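Local coordinates for protein acyl-CoA dehydrogenase (Thermus thermophilus, PDB 2Z1Q) that probably uses FAD to oxidise 2,3-saturated acyl-CoA thioesters to their 2,3-dehydroacyl counterparts, passing the electrons on to an acceptor, at residues B[19-28]-B[321-329]; B[63-71]-B[137-145]. One frame throughout, in Å; residues are numbered along the deposited sequence.

Interaction 1: B[19-28]-B[321-329]; sequences PERVYTPEDF and YRTVGLIDE
A single water joins Tyr23 to Arg322: it accepts the backbone N-H of Tyr23, with N to the water O at 2.6 Å, and donates to the carbonyl O of Arg322. The latter also takes the helical bond from Leu326 N. Beside this bridge the Tyr23 side chain lies against Gly325, its CB 3.5 Å from Gly325 CA, where even a CB on residue 325 would collide with that of Tyr23. With CG anti to the backbone N (chi1 -173°), the Tyr23 ring turns its edge to Tyr321 O, CD1 lying 3.4 Å away. Tyr321 offers one face to Phe28 in a T-shaped pair, planes at 77°, with Phe28 CZ 3.5 Å above the ring centre. A serine replacing Tyr321 would probably leave Phe28 without its aromatic face and Glu98 without the hydroxyl that bonds it. Arg322 runs extended past Val22, and its guanidinium reaches Glu493 in a salt bridge. A long, weak bridge joins Arg21 to Glu329 (NH1 to OE2 3.4 Å). Helix 476-502 touches Pro19, Pro25 and Arg322, and helix 90-99 of the N-terminal domain packs on Tyr23, Phe28 and Tyr321, so the loop lies where that domain meets helix 300-331 of the C-terminal helical domain.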
ATOM      1  N   PRO B  19     -29.117  -4.809  16.692  1.00 58.89           N
ATOM      2  CA  PRO B  19     -28.966  -3.921  17.848  1.00 57.54           C
ATOM      3  C   PRO B  19     -30.099  -2.901  17.962  1.00 56.77           C
ATOM      4  O   PRO B  19     -30.543  -2.342  16.962  1.00 56.57           O
ATOM      5  CB  PRO B  19     -27.607  -3.276  17.597  1.00 57.05           C
ATOM      6  CG  PRO B  19     -27.540  -3.220  16.103  1.00 57.23           C
ATOM      7  CD  PRO B  19     -28.045  -4.581  15.709  1.00 58.01           C
ATOM      8  N   GLU B  20     -30.562  -2.659  19.186  1.00 56.48           N
ATOM      9  CA  GLU B  20     -31.646  -1.707  19.418  1.00 56.17           C
ATOM     10  C   GLU B  20     -31.151  -0.274  19.316  1.00 54.91           C
ATOM     11  O   GLU B  20     -31.929   0.654  19.084  1.00 54.91           O
ATOM     12  CB  GLU B  20     -32.274  -1.941  20.793  1.00 57.99           C
ATOM     13  CG  GLU B  20     -33.249  -3.111  20.841  1.00 60.35           C
ATOM     14  CD  GLU B  20     -33.859  -3.303  22.219  1.00 61.70           C
ATOM     15  OE1 GLU B  20     -34.063  -2.289  22.923  1.00 62.56           O
ATOM     16  OE2 GLU B  20     -34.144  -4.459  22.594  1.00 61.92           O
ATOM     17  N   ARG B  21     -29.851  -0.096  19.493  1.00 52.86           N
ATOM     18  CA  ARG B  21     -29.260   1.226  19.405  1.00 51.08           C
ATOM     19  C   ARG B  21     -27.754   1.115  19.228  1.00 49.03           C
ATOM     20  O   ARG B  21     -27.153   0.080  19.544  1.00 48.83           O
ATOM     21  CB  ARG B  21     -29.579   2.036  20.668  1.00 53.46           C
ATOM     22  CG  ARG B  21     -29.162   1.361  21.971  1.00 56.33           C
ATOM     23  CD  ARG B  21     -29.379   2.270  23.178  1.00 58.37           C
ATOM     24  NE  ARG B  21     -29.045   1.607  24.438  1.00 60.00           N
ATOM     25  CZ  ARG B  21     -29.727   0.591  24.959  1.00 59.90           C
ATOM     26  NH1 ARG B  21     -29.343   0.056  26.112  1.00 60.26           N
ATOM     27  NH2 ARG B  21     -30.790   0.107  24.332  1.00 59.72           N
ATOM     28  N   VAL B  22     -27.154   2.181  18.708  1.00 44.07           N
ATOM     29  CA  VAL B  22     -25.716   2.233  18.504  1.00 39.53           C
ATOM     30  C   VAL B  22     -25.196   3.605  18.915  1.00 37.48           C
ATOM     31  O   VAL B  22     -25.820   4.622  18.634  1.00 34.54           O
ATOM     32  CB  VAL B  22     -25.328   1.975  17.019  1.00 37.39           C
ATOM     33  CG1 VAL B  22     -25.688   0.558  16.622  1.00 34.88           C
ATOM     34  CG2 VAL B  22     -26.018   2.972  16.114  1.00 36.21           C
ATOM     35  N   TYR B  23     -24.051   3.622  19.587  1.00 37.32           N
ATOM     36  CA  TYR B  23     -23.435   4.870  20.016  1.00 37.94           C
ATOM     37  C   TYR B  23     -22.727   5.450  18.795  1.00 37.71           C
ATOM     38  O   TYR B  23     -21.872   4.798  18.201  1.00 38.88           O
ATOM     39  CB  TYR B  23     -22.440   4.603  21.162  1.00 38.93           C
ATOM     40  CG  TYR B  23     -21.868   5.855  21.809  1.00 39.15           C
ATOM     41  CD1 TYR B  23     -20.617   6.349  21.437  1.00 38.76           C
ATOM     42  CD2 TYR B  23     -22.600   6.568  22.762  1.00 38.39           C
ATOM     43  CE1 TYR B  23     -20.111   7.532  21.997  1.00 39.80           C
ATOM     44  CE2 TYR B  23     -22.106   7.746  23.327  1.00 39.13           C
ATOM     45  CZ  TYR B  23     -20.863   8.227  22.939  1.00 40.22           C
ATOM     46  OH  TYR B  23     -20.391   9.407  23.469  1.00 41.36           O
ATOM     47  N   THR B  24     -23.105   6.661  18.401  1.00 38.07           N
ATOM     48  CA  THR B  24     -22.504   7.314  17.237  1.00 37.89           C
ATOM     49  C   THR B  24     -21.713   8.548  17.654  1.00 38.72           C
ATOM     50  O   THR B  24     -21.828   9.019  18.785  1.00 37.36           O
ATOM     51  CB  THR B  24     -23.568   7.788  16.226  1.00 37.85           C
ATOM     52  OG1 THR B  24     -24.358   8.824  16.824  1.00 37.07           O
ATOM     53  CG2 THR B  24     -24.464   6.634  15.805  1.00 36.18           C
ATOM     54  N   PRO B  25     -20.897   9.089  16.736  1.00 39.52           N
ATOM     55  CA  PRO B  25     -20.085  10.279  17.012  1.00 40.83           C
ATOM     56  C   PRO B  25     -20.955  11.481  17.399  1.00 42.04           C
ATOM     57  O   PRO B  25     -20.580  12.269  18.266  1.00 43.25           O
ATOM     58  CB  PRO B  25     -19.330  10.494  15.699  1.00 40.76           C
ATOM     59  CG  PRO B  25     -19.197   9.089  15.163  1.00 41.85           C
ATOM     60  CD  PRO B  25     -20.568   8.519  15.417  1.00 40.45           C
ATOM     61  N   GLU B  26     -22.120  11.624  16.770  1.00 41.95           N
ATOM     62  CA  GLU B  26     -23.001  12.736  17.107  1.00 42.57           C
ATOM     63  C   GLU B  26     -23.695  12.517  18.453  1.00 42.49           C
ATOM     64  O   GLU B  26     -24.521  13.327  18.873  1.00 42.91           O
ATOM     65  CB  GLU B  26     -24.035  12.982  15.996  1.00 41.58           C
ATOM     66  CG  GLU B  26     -24.469  11.748  15.237  1.00 44.09           C
ATOM     67  CD  GLU B  26     -23.434  11.250  14.234  1.00 43.62           C
ATOM     68  OE1 GLU B  26     -23.465  10.042  13.933  1.00 43.35           O
ATOM     69  OE2 GLU B  26     -22.606  12.054  13.737  1.00 42.50           O
ATOM     70  N   ASP B  27     -23.352  11.425  19.134  1.00 41.65           N
ATOM     71  CA  ASP B  27     -23.925  11.146  20.451  1.00 40.67           C
ATOM     72  C   ASP B  27     -22.929  11.552  21.537  1.00 40.62           C
ATOM     73  O   ASP B  27     -23.127  11.245  22.709  1.00 39.55           O
ATOM     74  CB  ASP B  27     -24.241   9.661  20.614  1.00 40.45           C
ATOM     75  CG  ASP B  27     -25.490   9.239  19.882  1.00 41.13           C
ATOM     76  OD1 ASP B  27     -25.511   8.098  19.384  1.00 40.05           O
ATOM     77  OD2 ASP B  27     -26.454  10.032  19.816  1.00 42.15           O
ATOM     78  N   PHE B  28     -21.856  12.227  21.135  1.00 40.08           N
ATOM     79  CA  PHE B  28     -20.824  12.673  22.071  1.00 40.59           C
ATOM     80  C   PHE B  28     -21.389  13.744  23.004  1.00 40.87           C
ATOM     81  O   PHE B  28     -21.867  14.775  22.538  1.00 39.31           O
ATOM     82  CB  PHE B  28     -19.622  13.254  21.298  1.00 39.72           C
ATOM     83  CG  PHE B  28     -18.763  12.216  20.596  1.00 38.47           C
ATOM     84  CD1 PHE B  28     -17.873  12.598  19.593  1.00 37.52           C
ATOM     85  CD2 PHE B  28     -18.826  10.868  20.950  1.00 37.29           C
ATOM     86  CE1 PHE B  28     -17.057  11.648  18.952  1.00 37.15           C
ATOM     87  CE2 PHE B  28     -18.019   9.918  20.318  1.00 36.95           C
ATOM     88  CZ  PHE B  28     -17.134  10.309  19.317  1.00 35.94           C
ATOM     89  N   TYR B 321     -16.698   3.702  17.294  1.00 28.11           N
ATOM     90  CA  TYR B 321     -17.424   4.297  18.399  1.00 28.95           C
ATOM     91  C   TYR B 321     -18.646   3.512  18.814  1.00 29.68           C
ATOM     92  O   TYR B 321     -19.137   3.672  19.923  1.00 29.61           O
ATOM     93  CB  TYR B 321     -17.765   5.744  18.075  1.00 29.22           C
ATOM     94  CG  TYR B 321     -16.543   6.621  18.184  1.00 28.68           C
ATOM     95  CD1 TYR B 321     -15.976   6.908  19.427  1.00 27.88           C
ATOM     96  CD2 TYR B 321     -15.910   7.099  17.042  1.00 29.37           C
ATOM     97  CE1 TYR B 321     -14.802   7.647  19.528  1.00 28.67           C
ATOM     98  CE2 TYR B 321     -14.734   7.833  17.133  1.00 29.61           C
ATOM     99  CZ  TYR B 321     -14.186   8.103  18.370  1.00 28.00           C
ATOM    100  OH  TYR B 321     -13.014   8.814  18.422  1.00 29.24           O
ATOM    101  N   ARG B 322     -19.126   2.648  17.931  1.00 30.15           N
ATOM    102  CA  ARG B 322     -20.262   1.829  18.293  1.00 29.60           C
ATOM    103  C   ARG B 322     -19.677   0.797  19.261  1.00 30.25           C
ATOM    104  O   ARG B 322     -20.289   0.467  20.278  1.00 30.68           O
ATOM    105  CB  ARG B 322     -20.853   1.158  17.046  1.00 30.26           C
ATOM    106  CG  ARG B 322     -21.889   0.086  17.351  1.00 28.76           C
ATOM    107  CD  ARG B 322     -22.324  -0.674  16.097  1.00 29.95           C
ATOM    108  NE  ARG B 322     -22.892  -1.969  16.470  1.00 31.36           N
ATOM    109  CZ  ARG B 322     -23.251  -2.928  15.621  1.00 33.72           C
ATOM    110  NH1 ARG B 322     -23.752  -4.062  16.094  1.00 35.74           N
ATOM    111  NH2 ARG B 322     -23.110  -2.769  14.310  1.00 32.73           N
ATOM    112  N   THR B 323     -18.478   0.313  18.941  1.00 29.45           N
ATOM    113  CA  THR B 323     -17.796  -0.669  19.783  1.00 29.10           C
ATOM    114  C   THR B 323     -17.528  -0.105  21.178  1.00 29.01           C
ATOM    115  O   THR B 323     -17.827  -0.749  22.175  1.00 29.17           O
ATOM    116  CB  THR B 323     -16.429  -1.101  19.191  1.00 28.43           C
ATOM    117  OG1 THR B 323     -16.623  -1.758  17.932  1.00 28.73           O
ATOM    118  CG2 THR B 323     -15.715  -2.046  20.154  1.00 26.89           C
ATOM    119  N   VAL B 324     -16.954   1.094  21.238  1.00 29.82           N
ATOM    120  CA  VAL B 324     -16.627   1.743  22.514  1.00 32.32           C
ATOM    121  C   VAL B 324     -17.900   2.079  23.288  1.00 31.51           C
ATOM    122  O   VAL B 324     -17.933   1.999  24.516  1.00 30.49           O
ATOM    123  CB  VAL B 324     -15.785   3.039  22.293  1.00 32.08           C
ATOM    124  CG1 VAL B 324     -15.362   3.635  23.631  1.00 34.64           C
ATOM    125  CG2 VAL B 324     -14.548   2.710  21.479  1.00 35.27           C
ATOM    126  N   GLY B 325     -18.951   2.439  22.555  1.00 32.85           N
ATOM    127  CA  GLY B 325     -20.220   2.748  23.188  1.00 33.46           C
ATOM    128  C   GLY B 325     -20.740   1.544  23.949  1.00 33.39           C
ATOM    129  O   GLY B 325     -21.303   1.692  25.030  1.00 34.52           O
ATOM    130  N   LEU B 326     -20.552   0.347  23.392  1.00 33.99           N
ATOM    131  CA  LEU B 326     -20.996  -0.887  24.046  1.00 34.00           C
ATOM    132  C   LEU B 326     -20.193  -1.137  25.316  1.00 34.49           C
ATOM    133  O   LEU B 326     -20.753  -1.436  26.374  1.00 35.86           O
ATOM    134  CB  LEU B 326     -20.847  -2.077  23.101  1.00 33.48           C
ATOM    135  CG  LEU B 326     -21.839  -2.144  21.934  1.00 35.48           C
ATOM    136  CD1 LEU B 326     -21.389  -3.166  20.906  1.00 33.81           C
ATOM    137  CD2 LEU B 326     -23.218  -2.494  22.469  1.00 34.07           C
ATOM    138  N   ILE B 327     -18.877  -1.010  25.204  1.00 33.73           N
ATOM    139  CA  ILE B 327     -18.001  -1.222  26.338  1.00 34.43           C
ATOM    140  C   ILE B 327     -18.387  -0.300  27.498  1.00 35.58           C
ATOM    141  O   ILE B 327     -18.495  -0.739  28.645  1.00 35.41           O
ATOM    142  CB  ILE B 327     -16.531  -0.961  25.938  1.00 32.07           C
ATOM    143  CG1 ILE B 327     -16.105  -1.983  24.880  1.00 30.61           C
ATOM    144  CG2 ILE B 327     -15.634  -1.030  27.152  1.00 27.89           C
ATOM    145  CD1 ILE B 327     -14.773  -1.673  24.208  1.00 28.52           C
ATOM    146  N   ASP B 328     -18.599   0.975  27.196  1.00 35.76           N
ATOM    147  CA  ASP B 328     -18.959   1.930  28.228  1.00 39.73           C
ATOM    148  C   ASP B 328     -20.212   1.544  29.004  1.00 41.93           C
ATOM    149  O   ASP B 328     -20.216   1.611  30.238  1.00 43.11           O
ATOM    150  CB  ASP B 328     -19.093   3.331  27.622  1.00 38.70           C
ATOM    151  CG  ASP B 328     -17.768   4.075  27.597  1.00 40.13           C
ATOM    152  OD1 ASP B 328     -17.661   5.117  26.918  1.00 40.48           O
ATOM    153  OD2 ASP B 328     -16.827   3.609  28.277  1.00 40.71           O
ATOM    154  N   GLU B 329     -21.263   1.125  28.302  1.00 42.80           N
ATOM    155  CA  GLU B 329     -22.498   0.724  28.968  1.00 44.41           C
ATOM    156  C   GLU B 329     -22.259  -0.490  29.858  1.00 43.55           C
ATOM    157  O   GLU B 329     -22.744  -0.554  30.984  1.00 43.63           O
ATOM    158  CB  GLU B 329     -23.592   0.404  27.948  1.00 44.99           C
ATOM    159  CG  GLU B 329     -24.136   1.618  27.211  1.00 48.49           C
ATOM    160  CD  GLU B 329     -25.456   1.330  26.513  1.00 50.58           C
ATOM    161  OE1 GLU B 329     -25.956   2.215  25.784  1.00 50.83           O
ATOM    162  OE2 GLU B 329     -25.996   0.217  26.701  1.00 51.01           O
TER
HETATM  163  O   HOH W   1     -23.286   1.231  20.240  1.00 31.46           O

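Interaction 2: B[63-71]-B[137-145]; sequences VPLMRKAGE and LASGEWIAA
Arg67 lays its side chain across the turn at Gly140 and Glu141. From CB the chain leaves at an unstaggered first torsion (chi1 -108°) and bends again at chi2 (68°), which swings it from the helix flank onto the turn. CG comes within 4.0 Å of Gly140 O, and CD lies closer to that carbonyl oxygen, at 3.1 Å. NE stays near the same oxygen, farther off than CD. The guanidinium then settles with one face on Glu141 O, which is 3.1 Å from CZ and 3.0 Å from NH1. Because this oxygen stands over the plane, the N-H bonds of NH1 and NH2 are poorly aimed at it. On the opposite face lies Val63 CG1, from the same helix, 3.4 Å above the plane, while Ile143 CG1 approaches the edge.

Ile143 also carries the apolar half of the contact: its CG1 is 4.1 Å from Met66 CG, and its CD1 lies against Val63. Towards the C-terminal end of helix 62-71 the backbones meet directly. Gly70 CA makes a CA-H...O contact of 3.2 Å with Ser139 O. Gly140, the first residue beyond helix 134-139, has positive phi (98°) and backbone angles that by themselves call for glycine; a CB there would also run into Met66 O, and one on Gly70 into Ser139 O.

Ile143 leads into strand 144-147, its side chain about 10 Å from the bound FAD. Chemically, the positive charge of Arg67 faces two carbonyl oxygens, so its attraction to the turn is likely to be largely electrostatic, backed by close backbone packing and an apolar flank.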
ATOM      1  N   VAL B  63       9.598  14.315  26.127  1.00 26.89           N
ATOM      2  CA  VAL B  63       9.452  14.491  27.574  1.00 28.17           C
ATOM      3  C   VAL B  63       8.633  15.731  27.930  1.00 27.99           C
ATOM      4  O   VAL B  63       7.623  15.644  28.617  1.00 28.11           O
ATOM      5  CB  VAL B  63      10.825  14.552  28.271  1.00 29.19           C
ATOM      6  CG1 VAL B  63      10.651  14.721  29.769  1.00 29.39           C
ATOM      7  CG2 VAL B  63      11.609  13.281  27.984  1.00 27.90           C
ATOM      8  N   PRO B  64       9.067  16.910  27.467  1.00 29.02           N
ATOM      9  CA  PRO B  64       8.283  18.096  27.797  1.00 29.57           C
ATOM     10  C   PRO B  64       6.864  18.010  27.211  1.00 30.99           C
ATOM     11  O   PRO B  64       5.907  18.475  27.834  1.00 31.13           O
ATOM     12  CB  PRO B  64       9.119  19.235  27.206  1.00 27.95           C
ATOM     13  CG  PRO B  64       9.834  18.568  26.057  1.00 29.43           C
ATOM     14  CD  PRO B  64      10.257  17.264  26.681  1.00 29.76           C
ATOM     15  N   LEU B  65       6.726  17.417  26.023  1.00 30.14           N
ATOM     16  CA  LEU B  65       5.408  17.269  25.398  1.00 30.03           C
ATOM     17  C   LEU B  65       4.515  16.374  26.231  1.00 30.20           C
ATOM     18  O   LEU B  65       3.320  16.619  26.368  1.00 31.16           O
ATOM     19  CB  LEU B  65       5.524  16.672  23.998  1.00 28.57           C
ATOM     20  CG  LEU B  65       5.806  17.667  22.874  1.00 28.36           C
ATOM     21  CD1 LEU B  65       6.096  16.908  21.596  1.00 29.28           C
ATOM     22  CD2 LEU B  65       4.610  18.602  22.684  1.00 27.87           C
ATOM     23  N   MET B  66       5.102  15.328  26.793  1.00 30.37           N
ATOM     24  CA  MET B  66       4.345  14.395  27.601  1.00 32.91           C
ATOM     25  C   MET B  66       3.942  15.081  28.915  1.00 34.83           C
ATOM     26  O   MET B  66       2.857  14.827  29.449  1.00 33.85           O
ATOM     27  CB  MET B  66       5.182  13.130  27.842  1.00 31.15           C
ATOM     28  CG  MET B  66       4.371  11.866  28.168  1.00 37.10           C
ATOM     29  SD  MET B  66       3.472  11.067  26.784  1.00 32.39           S
ATOM     30  CE  MET B  66       2.103  12.168  26.556  1.00 40.11           C
ATOM     31  N   ARG B  67       4.806  15.957  29.431  1.00 35.52           N
ATOM     32  CA  ARG B  67       4.505  16.691  30.657  1.00 38.21           C
ATOM     33  C   ARG B  67       3.306  17.605  30.385  1.00 38.42           C
ATOM     34  O   ARG B  67       2.371  17.667  31.180  1.00 38.18           O
ATOM     35  CB  ARG B  67       5.701  17.545  31.086  1.00 40.69           C
ATOM     36  CG  ARG B  67       6.459  17.057  32.311  1.00 44.45           C
ATOM     37  CD  ARG B  67       7.201  15.746  32.065  1.00 49.04           C
ATOM     38  NE  ARG B  67       8.353  15.626  32.958  1.00 52.08           N
ATOM     39  CZ  ARG B  67       9.113  14.542  33.070  1.00 53.95           C
ATOM     40  NH1 ARG B  67       8.848  13.462  32.347  1.00 55.78           N
ATOM     41  NH2 ARG B  67      10.149  14.545  33.899  1.00 54.17           N
ATOM     42  N   LYS B  68       3.329  18.304  29.254  1.00 38.60           N
ATOM     43  CA  LYS B  68       2.220  19.197  28.911  1.00 39.24           C
ATOM     44  C   LYS B  68       0.904  18.438  28.780  1.00 39.47           C
ATOM     45  O   LYS B  68      -0.128  18.904  29.257  1.00 40.04           O
ATOM     46  CB  LYS B  68       2.499  19.953  27.611  1.00 39.11           C
ATOM     47  CG  LYS B  68       3.599  20.998  27.719  1.00 40.97           C
ATOM     48  CD  LYS B  68       3.821  21.725  26.404  1.00 43.64           C
ATOM     49  CE  LYS B  68       4.887  22.802  26.554  1.00 46.45           C
ATOM     50  NZ  LYS B  68       6.219  22.219  26.867  1.00 47.60           N
ATOM     51  N   ALA B  69       0.941  17.276  28.129  1.00 38.43           N
ATOM     52  CA  ALA B  69      -0.262  16.466  27.944  1.00 36.28           C
ATOM     53  C   ALA B  69      -0.773  16.001  29.303  1.00 35.48           C
ATOM     54  O   ALA B  69      -1.973  15.804  29.498  1.00 34.18           O
ATOM     55  CB  ALA B  69       0.040  15.259  27.062  1.00 34.59           C
ATOM     56  N   GLY B  70       0.155  15.826  30.237  1.00 35.14           N
ATOM     57  CA  GLY B  70      -0.210  15.388  31.568  1.00 35.49           C
ATOM     58  C   GLY B  70      -0.888  16.499  32.348  1.00 36.69           C
ATOM     59  O   GLY B  70      -1.880  16.268  33.037  1.00 35.76           O
ATOM     60  N   GLU B  71      -0.366  17.712  32.249  1.00 37.11           N
ATOM     61  CA  GLU B  71      -0.980  18.809  32.973  1.00 40.51           C
ATOM     62  C   GLU B  71      -2.385  19.066  32.412  1.00 39.30           C
ATOM     63  O   GLU B  71      -3.244  19.606  33.106  1.00 40.11           O
ATOM     64  CB  GLU B  71      -0.114  20.071  32.874  1.00 43.32           C
ATOM     65  CG  GLU B  71      -0.172  20.777  31.543  1.00 49.50           C
ATOM     66  CD  GLU B  71       0.771  21.968  31.478  1.00 54.62           C
ATOM     67  OE1 GLU B  71       0.808  22.753  32.450  1.00 57.05           O
ATOM     68  OE2 GLU B  71       1.474  22.119  30.454  1.00 54.79           O
ATOM     69  N   LEU B 137       2.783   8.607  36.629  1.00 36.88           N
ATOM     70  CA  LEU B 137       2.429   8.264  35.258  1.00 36.34           C
ATOM     71  C   LEU B 137       1.241   9.092  34.795  1.00 35.32           C
ATOM     72  O   LEU B 137       1.195   9.528  33.651  1.00 34.87           O
ATOM     73  CB  LEU B 137       2.087   6.779  35.155  1.00 34.94           C
ATOM     74  CG  LEU B 137       3.174   5.813  35.628  1.00 35.48           C
ATOM     75  CD1 LEU B 137       2.692   4.386  35.433  1.00 35.45           C
ATOM     76  CD2 LEU B 137       4.462   6.045  34.852  1.00 36.47           C
ATOM     77  N   ALA B 138       0.293   9.317  35.701  1.00 34.56           N
ATOM     78  CA  ALA B 138      -0.911  10.083  35.373  1.00 34.23           C
ATOM     79  C   ALA B 138      -0.645  11.561  35.180  1.00 34.00           C
ATOM     80  O   ALA B 138      -1.380  12.248  34.469  1.00 32.94           O
ATOM     81  CB  ALA B 138      -1.961   9.888  36.457  1.00 35.03           C
ATOM     82  N   SER B 139       0.410  12.054  35.811  1.00 34.39           N
ATOM     83  CA  SER B 139       0.772  13.456  35.715  1.00 35.17           C
ATOM     84  C   SER B 139       1.728  13.714  34.554  1.00 35.58           C
ATOM     85  O   SER B 139       1.795  14.828  34.038  1.00 36.12           O
ATOM     86  CB  SER B 139       1.447  13.892  37.007  1.00 36.20           C
ATOM     87  OG  SER B 139       2.574  13.071  37.249  1.00 36.87           O
ATOM     88  N   GLY B 140       2.465  12.684  34.150  1.00 34.92           N
ATOM     89  CA  GLY B 140       3.420  12.836  33.069  1.00 34.41           C
ATOM     90  C   GLY B 140       4.829  13.041  33.616  1.00 34.52           C
ATOM     91  O   GLY B 140       5.790  13.152  32.855  1.00 32.08           O
ATOM     92  N   GLU B 141       4.953  13.102  34.940  1.00 34.79           N
ATOM     93  CA  GLU B 141       6.255  13.286  35.556  1.00 35.00           C
ATOM     94  C   GLU B 141       7.095  12.069  35.188  1.00 34.23           C
ATOM     95  O   GLU B 141       8.298  12.168  34.945  1.00 33.46           O
ATOM     96  CB  GLU B 141       6.103  13.418  37.071  1.00 36.78           C
ATOM     97  CG  GLU B 141       7.408  13.236  37.834  1.00 41.86           C
ATOM     98  CD  GLU B 141       7.328  13.749  39.258  1.00 44.81           C
ATOM     99  OE1 GLU B 141       6.357  13.404  39.971  1.00 47.03           O
ATOM    100  OE2 GLU B 141       8.245  14.491  39.667  1.00 46.32           O
ATOM    101  N   TRP B 142       6.436  10.919  35.122  1.00 32.38           N
ATOM    102  CA  TRP B 142       7.100   9.677  34.771  1.00 31.28           C
ATOM    103  C   TRP B 142       6.490   9.043  33.521  1.00 30.70           C
ATOM    104  O   TRP B 142       5.264   8.909  33.413  1.00 30.95           O
ATOM    105  CB  TRP B 142       7.031   8.733  35.957  1.00 32.80           C
ATOM    106  CG  TRP B 142       8.181   8.899  36.890  1.00 36.37           C
ATOM    107  CD1 TRP B 142       8.914  10.032  37.102  1.00 38.64           C
ATOM    108  CD2 TRP B 142       8.756   7.889  37.715  1.00 38.93           C
ATOM    109  NE1 TRP B 142       9.917   9.787  38.011  1.00 40.05           N
ATOM    110  CE2 TRP B 142       9.841   8.477  38.403  1.00 39.10           C
ATOM    111  CE3 TRP B 142       8.462   6.536  37.938  1.00 38.96           C
ATOM    112  CZ2 TRP B 142      10.633   7.758  39.298  1.00 40.23           C
ATOM    113  CZ3 TRP B 142       9.246   5.822  38.822  1.00 38.17           C
ATOM    114  CH2 TRP B 142      10.320   6.433  39.493  1.00 40.34           C
ATOM    115  N   ILE B 143       7.343   8.676  32.565  1.00 28.75           N
ATOM    116  CA  ILE B 143       6.899   8.053  31.323  1.00 26.63           C
ATOM    117  C   ILE B 143       7.055   6.546  31.444  1.00 26.75           C
ATOM    118  O   ILE B 143       8.079   6.062  31.924  1.00 27.98           O
ATOM    119  CB  ILE B 143       7.725   8.568  30.122  1.00 27.32           C
ATOM    120  CG1 ILE B 143       7.574  10.087  30.019  1.00 25.56           C
ATOM    121  CG2 ILE B 143       7.246   7.923  28.822  1.00 23.58           C
ATOM    122  CD1 ILE B 143       8.441  10.718  28.966  1.00 28.55           C
ATOM    123  N   ALA B 144       6.054   5.792  31.008  1.00 25.30           N
ATOM    124  CA  ALA B 144       6.140   4.346  31.130  1.00 26.40           C
ATOM    125  C   ALA B 144       6.428   3.632  29.800  1.00 24.75           C
ATOM    126  O   ALA B 144       6.144   4.158  28.728  1.00 24.14           O
ATOM    127  CB  ALA B 144       4.850   3.806  31.774  1.00 26.60           C
ATOM    128  N   ALA B 145       7.019   2.441  29.899  1.00 25.05           N
ATOM    129  CA  ALA B 145       7.348   1.624  28.735  1.00 25.00           C
ATOM    130  C   ALA B 145       6.906   0.190  29.012  1.00 25.78           C
ATOM    131  O   ALA B 145       6.822  -0.238  30.168  1.00 26.59           O
ATOM    132  CB  ALA B 145       8.847   1.668  28.453  1.00 23.69           C
TER

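Starting from the N terminus, the loop 19-28 comes first and waits longest for its partner: interaction 1 closes only at 321-329, on helix 300-331, after 292 intervening residues. Inside that long loop, interaction 2 closes a much shorter one, bringing the end of helix 134-139 and the lead into strand 144-147 back against helix 62-71. The two are therefore nested and do not cross. The nearest atoms of interaction 1 and interaction 2 are about 17 Å apart, so the contacts do not touch. Interaction 1 fastens the loop before helix 30-54 to the C-terminal helical domain, whereas interaction 2 joins the N-terminal helical domain to the edge of the middle, strand-rich one.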